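Local coordinates for protein Exo-beta-1,3-glucanase (Streptomyces sp. SirexAA-E, PDB 4PEY) that hydrolyses laminarin and laminarioligosaccharides as a family 55 exo-beta-1,3-glucanase, releasing glucose and laminaribiose from beta-1,3-glucans, at residues A[196-201]-A[242-247]; A[216-221]-A[237-242]; A[289-294]-A[314-319]; A[339-344]-A[373-378]; A[420-425]-A[444-449]. The protein carries 1 engineered substitution. One frame throughout, in Å; residues are numbered along the deposited sequence.

Interaction 1. Residues A[196-201]-A[242-247]; sequences GVEGAP and NARGTS
Arg244 lies across the backbone of Val197 and Glu198, and its side chain and that of Glu198 pass each other aslant without forming a salt bridge. Their carboxylate and guanidinium planes are turned 59° apart, and Glu198 OE2 stays 4.8 Å from Arg244 NE. The nearest side-chain approach is of the Glu198 methylene CG to Arg244 NE, 3.9 Å, while Glu198 CA and the carbonyl carbon of Val197 lie over one face of the guanidinium group. Arg244 reaches this place as an extended chain, CG anti to the backbone N (chi1 -178°), which carries the flat group along the opposing strand. Water joins the charged ends instead. One molecule, in the guanidinium plane, accepts from Arg244 NH1 at 2.9 Å and donates to Val197 O; another links Glu198 OE2 to Arg244 NE, the latter bond weak. A third ties Glu198 OE1 to the backbone N of Thr246. Arg244 NH1 also donates to Glu214 O.

The backbones also meet directly. Gly245 N donates to Gly196 O at 2.9 Å in an almost straight bond, 173° at the hydrogen. Both glycines have positive phi, and a CB on Gly196 would collide with Ala243 O, one on Gly245 with Glu198 OE2.

The contact joins strands 191-198 and 231-243 where the first beta-helical array ends. Asn242 and Ala243 form a G1 beta bulge facing Thr216. Strand 210-220 pairs with both strands, parallel to the first and antiparallel to the second, and the backbone of Gly196 bonds to Ser180 and Leu213.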
# COMPACT_ATOMS: atom_id res chain seq x y z
N GLY A 196 10.40 -4.18 -13.61
CA GLY A 196 11.20 -5.34 -13.28
C GLY A 196 10.44 -6.66 -13.30
O GLY A 196 10.75 -7.57 -12.54
N VAL A 197 9.44 -6.77 -14.17
CA VAL A 197 8.63 -7.98 -14.21
C VAL A 197 8.98 -8.84 -15.42
O VAL A 197 8.72 -8.46 -16.57
CB VAL A 197 7.12 -7.65 -14.22
CG1 VAL A 197 6.28 -8.93 -14.31
CG2 VAL A 197 6.76 -6.84 -12.98
N GLU A 198 9.59 -9.99 -15.17
CA GLU A 198 9.86 -10.96 -16.21
C GLU A 198 8.52 -11.51 -16.69
O GLU A 198 7.70 -11.95 -15.89
CB GLU A 198 10.77 -12.07 -15.70
CG GLU A 198 12.13 -11.53 -15.25
CD GLU A 198 12.93 -12.51 -14.39
OE1 GLU A 198 12.37 -13.54 -13.97
OE2 GLU A 198 14.12 -12.23 -14.14
N GLY A 199 8.28 -11.44 -17.99
CA GLY A 199 7.03 -11.91 -18.55
C GLY A 199 5.97 -10.84 -18.70
O GLY A 199 4.87 -11.12 -19.19
N ALA A 200 6.28 -9.61 -18.29
CA ALA A 200 5.35 -8.49 -18.46
C ALA A 200 5.06 -8.25 -19.94
O ALA A 200 5.92 -8.46 -20.80
CB ALA A 200 5.90 -7.22 -17.83
N PRO A 201 3.83 -7.81 -20.26
CA PRO A 201 3.59 -7.42 -21.65
C PRO A 201 4.43 -6.20 -22.00
O PRO A 201 4.74 -5.40 -21.11
CB PRO A 201 2.09 -7.09 -21.67
CG PRO A 201 1.74 -6.78 -20.25
CD PRO A 201 2.66 -7.60 -19.39
N ASN A 242 18.22 -1.26 -9.91
CA ASN A 242 17.80 -1.76 -11.21
C ASN A 242 17.32 -3.21 -11.11
O ASN A 242 17.77 -4.09 -11.84
CB ASN A 242 18.93 -1.63 -12.23
CG ASN A 242 19.32 -0.19 -12.46
OD1 ASN A 242 18.45 0.68 -12.57
ND2 ASN A 242 20.61 0.08 -12.52
N ALA A 243 16.41 -3.42 -10.16
CA ALA A 243 15.89 -4.74 -9.84
C ALA A 243 15.04 -5.31 -10.97
O ALA A 243 14.31 -4.58 -11.64
CB ALA A 243 15.09 -4.68 -8.56
N ARG A 244 15.12 -6.62 -11.16
CA ARG A 244 14.27 -7.32 -12.10
C ARG A 244 14.11 -8.76 -11.65
O ARG A 244 15.09 -9.40 -11.24
CB ARG A 244 14.84 -7.25 -13.52
CG ARG A 244 13.97 -7.93 -14.58
CD ARG A 244 14.48 -7.65 -16.00
NE ARG A 244 13.74 -8.42 -16.99
CZ ARG A 244 12.57 -8.07 -17.51
NH1 ARG A 244 12.00 -6.93 -17.15
NH2 ARG A 244 11.97 -8.86 -18.40
N GLY A 245 12.88 -9.27 -11.70
CA GLY A 245 12.60 -10.62 -11.24
C GLY A 245 12.63 -10.74 -9.73
O GLY A 245 12.85 -9.76 -9.03
N THR A 246 12.41 -11.96 -9.23
CA THR A 246 12.31 -12.17 -7.80
C THR A 246 13.68 -12.13 -7.12
O THR A 246 14.72 -12.36 -7.74
CB THR A 246 11.64 -13.51 -7.47
OG1 THR A 246 12.48 -14.58 -7.90
CG2 THR A 246 10.26 -13.61 -8.13
N SER A 247 13.65 -11.86 -5.82
CA SER A 247 14.87 -11.81 -5.01
C SER A 247 15.34 -13.20 -4.59
O SER A 247 16.51 -13.39 -4.23
CB SER A 247 14.63 -10.95 -3.77
OG SER A 247 13.74 -11.60 -2.87
O HOH W 1 9.62 -6.14 -18.62
O HOH W 2 12.62 -14.02 -11.31
O HOH W 3 15.54 -10.83 -16.20

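Interaction 2. Residues A[216-221]-A[237-242]; sequences TPVSRE and PAKRTN
Ser219 and Arg240 face each other as a hydrogen-bonded antiparallel pair, and their backbones satisfy one another fully: Arg240 N donates to Ser219 O at 2.7 Å, and Ser219 N returns a bond of 3.0 Å to Arg240 O. At the corner where both chains turn, Asn242 N gives a third bond to Pro217 O, 2.9 Å long. Towards Pro237 water takes the place of direct backbone bonds. One molecule accepts from Glu221 N and donates to Ala238 O; a second donates to both Glu221 O and Pro237 O.

The side chains of Ser219, Glu221 and Arg240 form the polar cluster. Arg240 NH2 makes a salt bridge of 3.1 Å to Glu221 OE2, which lies in the guanidinium plane although the carboxylate is turned 60° from it. The chain of Arg240 turns about its CG-CD bond (chi3 -81°), bringing its NE to a water that it donates to at 2.8 Å; that water donates in turn to Ser219 OG and Glu221 OE2. Glu221 OE2 has a further charged partner in Arg178, Ser219 OG bonds to Asp179, and Arg240 NH1 to Gly245 O. This network probably favours an ionised Glu221. Packing is simpler, with Glu221 CB 3.7 Å from Pro237 CG.

This antiparallel pairing of strands 210-220 and 231-243 follows the parallel run that ends with 191-198 beside 210-220. Strand 174-178 meets Thr216 and Ser219, and strand 429-436 of the following parallel array touches Thr216.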
# COMPACT_ATOMS: atom_id res chain seq x y z
N THR A 216 13.20 -1.86 -11.84
CA THR A 216 12.81 -0.92 -10.79
C THR A 216 14.08 -0.20 -10.31
O THR A 216 15.05 -0.87 -9.95
CB THR A 216 12.12 -1.63 -9.62
OG1 THR A 216 11.08 -2.49 -10.12
CG2 THR A 216 11.53 -0.62 -8.64
N PRO A 217 14.10 1.15 -10.34
CA PRO A 217 15.35 1.89 -10.06
C PRO A 217 16.03 1.44 -8.77
O PRO A 217 17.24 1.18 -8.75
CB PRO A 217 14.88 3.34 -9.96
CG PRO A 217 13.66 3.40 -10.79
CD PRO A 217 13.00 2.05 -10.72
N VAL A 218 15.25 1.39 -7.70
CA VAL A 218 15.69 0.89 -6.40
C VAL A 218 14.54 0.12 -5.77
O VAL A 218 13.40 0.58 -5.84
CB VAL A 218 16.09 2.04 -5.43
CG1 VAL A 218 16.76 1.48 -4.18
CG2 VAL A 218 16.96 3.09 -6.11
N SER A 219 14.81 -1.03 -5.16
CA SER A 219 13.80 -1.68 -4.34
C SER A 219 14.49 -2.43 -3.22
O SER A 219 15.67 -2.80 -3.32
CB SER A 219 12.90 -2.61 -5.15
OG SER A 219 13.62 -3.67 -5.75
N ARG A 220 13.77 -2.63 -2.13
CA ARG A 220 14.29 -3.39 -1.01
C ARG A 220 13.14 -4.17 -0.44
O ARG A 220 12.17 -3.58 0.02
CB ARG A 220 14.92 -2.48 0.04
CG ARG A 220 15.58 -3.24 1.18
CD ARG A 220 16.32 -2.27 2.10
NE ARG A 220 15.41 -1.31 2.73
CZ ARG A 220 15.78 -0.12 3.20
NH1 ARG A 220 17.06 0.26 3.14
NH2 ARG A 220 14.88 0.69 3.75
N GLU A 221 13.21 -5.50 -0.49
CA GLU A 221 12.03 -6.27 -0.11
C GLU A 221 11.69 -6.09 1.36
O GLU A 221 12.57 -5.88 2.22
CB GLU A 221 12.22 -7.76 -0.45
CG GLU A 221 12.51 -8.03 -1.92
CD GLU A 221 11.51 -7.36 -2.89
OE1 GLU A 221 10.33 -7.17 -2.54
OE2 GLU A 221 11.93 -7.04 -4.02
N PRO A 237 15.85 -8.16 3.95
CA PRO A 237 16.47 -8.19 2.62
C PRO A 237 17.36 -6.98 2.35
O PRO A 237 17.05 -5.87 2.79
CB PRO A 237 15.26 -8.19 1.68
CG PRO A 237 14.19 -8.86 2.48
CD PRO A 237 14.39 -8.37 3.89
N ALA A 238 18.46 -7.21 1.63
CA ALA A 238 19.33 -6.14 1.17
C ALA A 238 18.69 -5.43 -0.03
O ALA A 238 17.87 -6.02 -0.74
CB ALA A 238 20.69 -6.68 0.79
N LYS A 239 19.07 -4.18 -0.27
CA LYS A 239 18.47 -3.45 -1.38
C LYS A 239 19.03 -3.92 -2.72
O LYS A 239 20.15 -4.43 -2.81
CB LYS A 239 18.66 -1.94 -1.22
CG LYS A 239 19.92 -1.34 -1.79
CD LYS A 239 19.86 0.20 -1.71
CE LYS A 239 21.06 0.86 -2.38
NZ LYS A 239 22.33 0.49 -1.72
N ARG A 240 18.20 -3.77 -3.75
CA ARG A 240 18.58 -4.03 -5.13
C ARG A 240 18.48 -2.74 -5.94
O ARG A 240 17.55 -1.96 -5.76
CB ARG A 240 17.67 -5.09 -5.75
CG ARG A 240 17.81 -6.47 -5.17
CD ARG A 240 17.12 -7.48 -6.05
NE ARG A 240 15.67 -7.55 -5.84
CZ ARG A 240 14.84 -8.24 -6.61
NH1 ARG A 240 15.31 -8.89 -7.67
NH2 ARG A 240 13.54 -8.27 -6.33
N THR A 241 19.44 -2.50 -6.82
CA THR A 241 19.32 -1.38 -7.75
C THR A 241 19.07 -1.95 -9.14
O THR A 241 19.61 -3.00 -9.49
CB THR A 241 20.57 -0.49 -7.75
OG1 THR A 241 21.70 -1.26 -8.15
CG2 THR A 241 20.82 0.05 -6.36
N ASN A 242 18.22 -1.26 -9.91
CA ASN A 242 17.80 -1.76 -11.21
C ASN A 242 17.32 -3.21 -11.11
O ASN A 242 17.77 -4.09 -11.84
CB ASN A 242 18.93 -1.63 -12.23
CG ASN A 242 19.32 -0.19 -12.46
OD1 ASN A 242 18.45 0.68 -12.57
ND2 ASN A 242 20.61 0.08 -12.52
O HOH W 4 14.29 -5.78 -4.12
O HOH W 5 15.53 -6.53 -1.90
O HOH W 6 14.51 -5.01 4.03

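Interaction 3. Residues A[289-294]-A[314-319]; sequences PGVYHV and TIIPDN
Strands 291-294 and 314-317 are successive parallel rungs of a right-handed beta-helix, the fold of family 55 glucanases, with Val291, Tyr292, His293 and Val294 facing Thr314, Ile315, Ile316 and Pro317 in turn. The tight part is the backbone ladder and the buried face beneath it. Five main-chain bonds run from Thr314 N-Gly290 O to Asp318 N-Val294 O, the shortest being Tyr292 N to Thr314 O at 2.7 Å. On this face Val294 CG2, set between its backbone N and carbonyl carbon (chi1 -65° to CG1), meets Pro317 CB at 4.4 Å, and Tyr292 brings its ring edge to Thr314 O.

The other face reaches towards solvent, ending in the exposed His293. Here Val291 CG1 touches Ile316 CD1 at 3.6 Å, and Ile316 CB lies over one face of the His293 imidazole, 4.1 Å from its centroid, in a CH-pi contact. Ile316 of the opposing strand thus covers one face of the ring, while the hydrogen bond to Asp318 at the edge helps set its rotation. Replacing Asp318 by an alanine would probably leave His293 ND1 without its acceptor and the imidazole freer to turn over Ile316. Asp318 probably also favours a proton on ND1. The bond itself is nearly straight, 176° at the hydrogen: His293 ND1 reaches the syn lone pair of Asp318 OD1 at 2.8 Å, in the imidazole plane.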
# COMPACT_ATOMS: atom_id res chain seq x y z
N PRO A 289 -0.83 -8.16 16.29
CA PRO A 289 -2.10 -7.63 15.78
C PRO A 289 -2.97 -7.03 16.88
O PRO A 289 -3.28 -7.69 17.87
CB PRO A 289 -2.78 -8.86 15.16
CG PRO A 289 -1.66 -9.86 14.95
CD PRO A 289 -0.73 -9.61 16.09
N GLY A 290 -3.35 -5.77 16.69
CA GLY A 290 -4.19 -5.09 17.65
C GLY A 290 -4.30 -3.63 17.28
O GLY A 290 -3.78 -3.21 16.24
N VAL A 291 -4.97 -2.87 18.13
CA VAL A 291 -5.14 -1.45 17.93
C VAL A 291 -4.50 -0.72 19.09
O VAL A 291 -4.86 -0.95 20.26
CB VAL A 291 -6.63 -1.07 17.80
CG1 VAL A 291 -6.80 0.44 17.67
CG2 VAL A 291 -7.26 -1.78 16.60
N TYR A 292 -3.57 0.17 18.76
CA TYR A 292 -2.73 0.85 19.75
C TYR A 292 -2.95 2.36 19.77
O TYR A 292 -2.55 3.04 18.84
CB TYR A 292 -1.25 0.55 19.47
CG TYR A 292 -0.95 -0.92 19.43
CD1 TYR A 292 -1.01 -1.64 18.24
CD2 TYR A 292 -0.64 -1.60 20.59
CE1 TYR A 292 -0.75 -3.01 18.21
CE2 TYR A 292 -0.38 -2.95 20.58
CZ TYR A 292 -0.43 -3.65 19.39
OH TYR A 292 -0.16 -5.00 19.40
N HIS A 293 -3.58 2.87 20.82
CA HIS A 293 -3.68 4.32 21.01
C HIS A 293 -2.38 4.84 21.60
O HIS A 293 -1.83 4.24 22.52
CB HIS A 293 -4.86 4.68 21.93
CG HIS A 293 -6.20 4.50 21.29
ND1 HIS A 293 -6.92 5.55 20.76
CD2 HIS A 293 -6.95 3.39 21.09
CE1 HIS A 293 -8.06 5.09 20.26
NE2 HIS A 293 -8.10 3.79 20.45
N VAL A 294 -1.89 5.96 21.07
CA VAL A 294 -0.70 6.59 21.63
C VAL A 294 -0.99 8.05 21.98
O VAL A 294 -1.69 8.75 21.25
CB VAL A 294 0.52 6.49 20.67
CG1 VAL A 294 0.93 5.04 20.48
CG2 VAL A 294 0.22 7.15 19.32
N THR A 314 -2.57 -1.60 14.12
CA THR A 314 -3.07 -0.27 13.86
C THR A 314 -2.67 0.69 14.97
O THR A 314 -2.78 0.35 16.15
CB THR A 314 -4.61 -0.30 13.71
OG1 THR A 314 -4.95 -1.09 12.57
CG2 THR A 314 -5.20 1.11 13.55
N ILE A 315 -2.23 1.89 14.58
CA ILE A 315 -1.87 2.92 15.54
C ILE A 315 -2.84 4.09 15.42
O ILE A 315 -3.04 4.63 14.32
CB ILE A 315 -0.44 3.43 15.31
CG1 ILE A 315 0.55 2.27 15.44
CG2 ILE A 315 -0.11 4.54 16.30
CD1 ILE A 315 1.90 2.55 14.83
N ILE A 316 -3.45 4.48 16.53
CA ILE A 316 -4.32 5.65 16.56
C ILE A 316 -3.68 6.72 17.44
O ILE A 316 -3.49 6.51 18.64
CB ILE A 316 -5.73 5.34 17.11
CG1 ILE A 316 -6.46 4.35 16.19
CG2 ILE A 316 -6.55 6.63 17.28
CD1 ILE A 316 -7.75 3.81 16.81
N PRO A 317 -3.34 7.87 16.84
CA PRO A 317 -2.80 8.97 17.64
C PRO A 317 -3.92 9.75 18.34
O PRO A 317 -4.84 10.25 17.69
CB PRO A 317 -2.07 9.83 16.61
CG PRO A 317 -2.88 9.63 15.34
CD PRO A 317 -3.43 8.21 15.41
N ASP A 318 -3.85 9.81 19.66
CA ASP A 318 -4.80 10.61 20.44
C ASP A 318 -4.32 12.05 20.55
O ASP A 318 -3.16 12.35 20.24
CB ASP A 318 -4.99 10.02 21.84
CG ASP A 318 -5.57 8.62 21.83
OD1 ASP A 318 -6.19 8.21 20.82
OD2 ASP A 318 -5.43 7.93 22.86
N ASN A 319 -5.21 12.94 21.00
CA ASN A 319 -4.84 14.31 21.36
C ASN A 319 -4.18 15.09 20.23
O ASN A 319 -3.43 16.04 20.48
CB ASN A 319 -3.90 14.31 22.58
CG ASN A 319 -4.41 13.45 23.71
OD1 ASN A 319 -5.62 13.30 23.91
ND2 ASN A 319 -3.49 12.87 24.46

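Interaction 4. Residues A[339-344]-A[373-378]; sequences VDAGPV and VRIGGA
A buried salt bridge between neighbouring parallel rungs of the beta-helix defines this contact, which joins strands 337-340 and 367-375 close to the substrate-binding Trp402. Arg374 grips Asp340 side-on, NE to OD1 at 2.8 Å and NH2 to OD2 at 2.9 Å. Both oxygens lie near the guanidinium plane, yet the nitrogens approach from above the carboxylate, whose plane is turned 68° away. Arg374 manages this by a turn about its CG-CD bond (chi3 71°) that presents the NE/NH2 edge to the carboxylate.

In the backbone, Arg374 N and O bond to Val339 O and Ala341 N, and on the opposite face Val339 packs on Val373. Arg374 NH1 bonds to Tyr74 OH, and the guanidinium makes a cation-pi contact with Trp109; the side chain comes within about 4 Å of that of Trp402. A methionine in place of Arg374 would probably leave the buried carboxylate of Asp340 without its countercharge and Tyr74 without its donor. Asp340 OD1 has one more partner, a water that donates to it and to Ala341 O, each at 2.7 Å, and accepts from Gly376 N.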
# COMPACT_ATOMS: atom_id res chain seq x y z
N VAL A 339 -2.17 3.42 10.08
CA VAL A 339 -2.29 4.58 10.95
C VAL A 339 -3.69 5.14 10.76
O VAL A 339 -4.07 5.49 9.65
CB VAL A 339 -1.22 5.66 10.65
CG1 VAL A 339 -1.43 6.89 11.53
CG2 VAL A 339 0.17 5.08 10.88
N ASP A 340 -4.44 5.21 11.85
CA ASP A 340 -5.87 5.51 11.82
C ASP A 340 -6.11 6.80 12.61
O ASP A 340 -5.90 6.83 13.82
CB ASP A 340 -6.63 4.32 12.43
CG ASP A 340 -8.13 4.36 12.20
OD1 ASP A 340 -8.60 5.05 11.27
OD2 ASP A 340 -8.84 3.65 12.95
N ALA A 341 -6.52 7.87 11.93
CA ALA A 341 -6.68 9.18 12.57
C ALA A 341 -7.68 9.15 13.72
O ALA A 341 -8.72 8.48 13.65
CB ALA A 341 -7.08 10.24 11.55
N GLY A 342 -7.37 9.90 14.78
CA GLY A 342 -8.32 10.14 15.84
C GLY A 342 -9.23 11.30 15.46
O GLY A 342 -8.96 12.03 14.49
N PRO A 343 -10.33 11.49 16.20
CA PRO A 343 -11.25 12.59 15.87
C PRO A 343 -10.63 13.97 16.08
O PRO A 343 -11.05 14.93 15.44
CB PRO A 343 -12.43 12.37 16.83
CG PRO A 343 -11.97 11.39 17.82
CD PRO A 343 -10.89 10.58 17.22
N VAL A 344 -9.65 14.06 16.98
CA VAL A 344 -8.92 15.32 17.14
C VAL A 344 -7.90 15.47 16.02
O VAL A 344 -7.07 14.58 15.80
CB VAL A 344 -8.21 15.39 18.50
CG1 VAL A 344 -7.36 16.66 18.60
CG2 VAL A 344 -9.22 15.31 19.63
N VAL A 373 -2.85 4.58 5.64
CA VAL A 373 -3.39 5.64 6.48
C VAL A 373 -4.88 5.75 6.21
O VAL A 373 -5.31 5.68 5.06
CB VAL A 373 -2.69 6.99 6.23
CG1 VAL A 373 -3.30 8.08 7.11
CG2 VAL A 373 -1.19 6.85 6.51
N ARG A 374 -5.67 5.88 7.28
CA ARG A 374 -7.11 6.06 7.17
C ARG A 374 -7.54 7.28 7.95
O ARG A 374 -7.11 7.46 9.11
CB ARG A 374 -7.85 4.82 7.68
CG ARG A 374 -9.36 5.04 7.80
CD ARG A 374 -10.09 3.73 8.09
NE ARG A 374 -9.85 3.25 9.45
CZ ARG A 374 -10.02 1.99 9.83
NH1 ARG A 374 -10.41 1.08 8.95
NH2 ARG A 374 -9.80 1.63 11.09
N ILE A 375 -8.38 8.12 7.34
CA ILE A 375 -8.97 9.26 8.03
C ILE A 375 -10.49 9.15 7.99
O ILE A 375 -11.12 9.39 6.95
CB ILE A 375 -8.51 10.62 7.44
CG1 ILE A 375 -6.98 10.68 7.31
CG2 ILE A 375 -9.05 11.78 8.29
CD1 ILE A 375 -6.46 10.26 5.94
N GLY A 376 -11.09 8.76 9.11
CA GLY A 376 -12.52 8.51 9.17
C GLY A 376 -12.93 7.10 8.76
O GLY A 376 -12.09 6.29 8.37
N GLY A 377 -14.22 6.81 8.84
CA GLY A 377 -14.74 5.52 8.40
C GLY A 377 -15.11 4.59 9.53
O GLY A 377 -16.14 3.91 9.48
N ALA A 378 -14.26 4.53 10.55
CA ALA A 378 -14.55 3.77 11.76
C ALA A 378 -14.87 4.73 12.89
O ALA A 378 -14.56 4.46 14.06
CB ALA A 378 -13.37 2.87 12.12
O HOH W 7 -9.80 7.52 11.36

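Interaction 5. Residues A[420-425]-A[444-449]; sequences GVHVKG and QWSGEN
Aromatic packing is led by Val423 and Trp445, which point the same way from adjacent strands. Val423 CB stands over the centre of the indole, 3.7 Å from the five-membered-ring centroid and only 10° off its normal. Both methyls take part: CG1, anti to the backbone N (chi1 179°), comes within 3.5 Å of Trp445 CE2, and CG2 covers the six-membered side. His489 meets Trp445 edge-to-face.

Among side-chain hydrogen bonds, His422 NE2 donates to Ser446 OG at 2.8 Å, with the oxygen in the imidazole plane. Lys424 CG lies over one face of that imidazole, near its rim. Asp483 lies behind as a second shell, bonded to Ser446 OG.

The strands 419-423 and 443-445 are consecutive rungs of an eight-stranded parallel sheet, one face of the beta-helix in this family 55 enzyme, and the backbone bonds follow that pattern. Gln444 N donates to Val421 O, and Val423 N to Gln444 O. Where the strands end, Val423 O accepts twice, from Ser446 N at 2.7 Å and from Gly447 N at 3.1 Å. Gly447 sits so close to the other chain segment that a CB would strike Gly425 O.

Water supplies the remaining bridge: one molecule in the indole plane accepts from Trp445 NE1 at 3.0 Å and donates to Gly425 O and Glu448 O.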
# COMPACT_ATOMS: atom_id res chain seq x y z
N GLY A 420 -2.84 14.63 1.45
CA GLY A 420 -2.50 13.23 1.66
C GLY A 420 -1.02 13.04 1.93
O GLY A 420 -0.61 12.84 3.07
N VAL A 421 -0.21 13.11 0.88
CA VAL A 421 1.23 12.94 0.98
C VAL A 421 1.94 14.20 0.49
O VAL A 421 1.58 14.75 -0.56
CB VAL A 421 1.72 11.72 0.15
CG1 VAL A 421 3.24 11.56 0.24
CG2 VAL A 421 1.00 10.44 0.60
N HIS A 422 2.93 14.65 1.25
CA HIS A 422 3.75 15.78 0.83
C HIS A 422 5.21 15.33 0.84
O HIS A 422 5.75 15.03 1.91
CB HIS A 422 3.54 16.99 1.74
CG HIS A 422 4.23 18.23 1.26
ND1 HIS A 422 4.38 19.35 2.05
CD2 HIS A 422 4.80 18.52 0.07
CE1 HIS A 422 5.01 20.29 1.36
NE2 HIS A 422 5.28 19.81 0.16
N VAL A 423 5.83 15.25 -0.34
CA VAL A 423 7.23 14.84 -0.43
C VAL A 423 8.12 16.07 -0.55
O VAL A 423 8.06 16.80 -1.55
CB VAL A 423 7.51 13.92 -1.64
CG1 VAL A 423 9.00 13.56 -1.69
CG2 VAL A 423 6.66 12.66 -1.56
N LYS A 424 8.95 16.29 0.47
CA LYS A 424 9.85 17.45 0.48
C LYS A 424 11.30 17.03 0.25
O LYS A 424 12.13 17.84 -0.17
CB LYS A 424 9.71 18.20 1.81
CG LYS A 424 8.33 18.84 1.97
CD LYS A 424 7.95 19.08 3.43
CE LYS A 424 8.85 20.07 4.12
NZ LYS A 424 8.52 20.14 5.59
N GLY A 425 11.61 15.77 0.52
CA GLY A 425 12.96 15.26 0.31
C GLY A 425 13.32 15.07 -1.15
O GLY A 425 12.43 14.99 -2.02
N GLN A 444 1.46 16.15 -3.08
CA GLN A 444 2.25 17.30 -3.47
C GLN A 444 3.73 16.92 -3.40
O GLN A 444 4.17 16.29 -2.44
CB GLN A 444 1.95 18.51 -2.59
CG GLN A 444 2.75 19.75 -2.94
CD GLN A 444 2.31 20.98 -2.18
OE1 GLN A 444 1.56 20.89 -1.20
NE2 GLN A 444 2.77 22.15 -2.63
N TRP A 445 4.48 17.29 -4.43
CA TRP A 445 5.90 16.94 -4.50
C TRP A 445 6.71 18.21 -4.64
O TRP A 445 6.59 18.91 -5.66
CB TRP A 445 6.16 15.99 -5.67
CG TRP A 445 7.27 15.01 -5.44
CD1 TRP A 445 8.61 15.29 -5.31
CD2 TRP A 445 7.14 13.59 -5.33
NE1 TRP A 445 9.32 14.12 -5.12
CE2 TRP A 445 8.44 13.06 -5.13
CE3 TRP A 445 6.06 12.71 -5.38
CZ2 TRP A 445 8.68 11.69 -4.98
CZ3 TRP A 445 6.30 11.34 -5.24
CH2 TRP A 445 7.60 10.85 -5.04
N SER A 446 7.50 18.52 -3.61
CA SER A 446 8.29 19.75 -3.55
C SER A 446 9.78 19.46 -3.68
O SER A 446 10.57 20.36 -3.99
CB SER A 446 8.02 20.48 -2.24
OG SER A 446 6.64 20.78 -2.09
N GLY A 447 10.17 18.22 -3.40
CA GLY A 447 11.57 17.84 -3.48
C GLY A 447 12.05 17.59 -4.90
O GLY A 447 11.24 17.49 -5.82
N GLU A 448 13.36 17.48 -5.08
CA GLU A 448 13.97 17.28 -6.40
C GLU A 448 14.16 15.81 -6.75
O GLU A 448 14.28 14.95 -5.88
CB GLU A 448 15.32 18.00 -6.49
CG GLU A 448 15.19 19.52 -6.53
CD GLU A 448 14.52 20.01 -7.80
OE1 GLU A 448 14.51 19.28 -8.80
OE2 GLU A 448 13.99 21.14 -7.78
N ASN A 449 14.20 15.54 -8.06
CA ASN A 449 14.45 14.21 -8.61
C ASN A 449 13.55 13.12 -8.02
O ASN A 449 13.99 11.98 -7.83
CB ASN A 449 15.92 13.83 -8.42
CG ASN A 449 16.33 12.62 -9.26
OD1 ASN A 449 15.84 12.42 -10.39
ND2 ASN A 449 17.19 11.77 -8.70
O HOH W 8 12.17 13.70 -4.41

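Interactions 1 and 2 share Asn242, interaction 2 is nested within the loop closed by interaction 1, and Ala243 N reaches Thr216 O at 2.9 Å, a probable hydrogen bond. Interactions 3 and 4 make a second pair, their centres about 10 Å apart, stacked through the probable bond of Asp340 N to Ile315 O, also 2.9 Å. The centres of interactions 1 and 4 lie about 36 Å apart. The nearest atoms of interactions 4 and 5 are about 7 Å apart. The side chain of Trp402, which binds substrate, is about 4 Å from that of Arg374, about 10 Å from interaction 5 and about 11 Å from interaction 3; Arg374 is about 10 Å from a bound glucose unit.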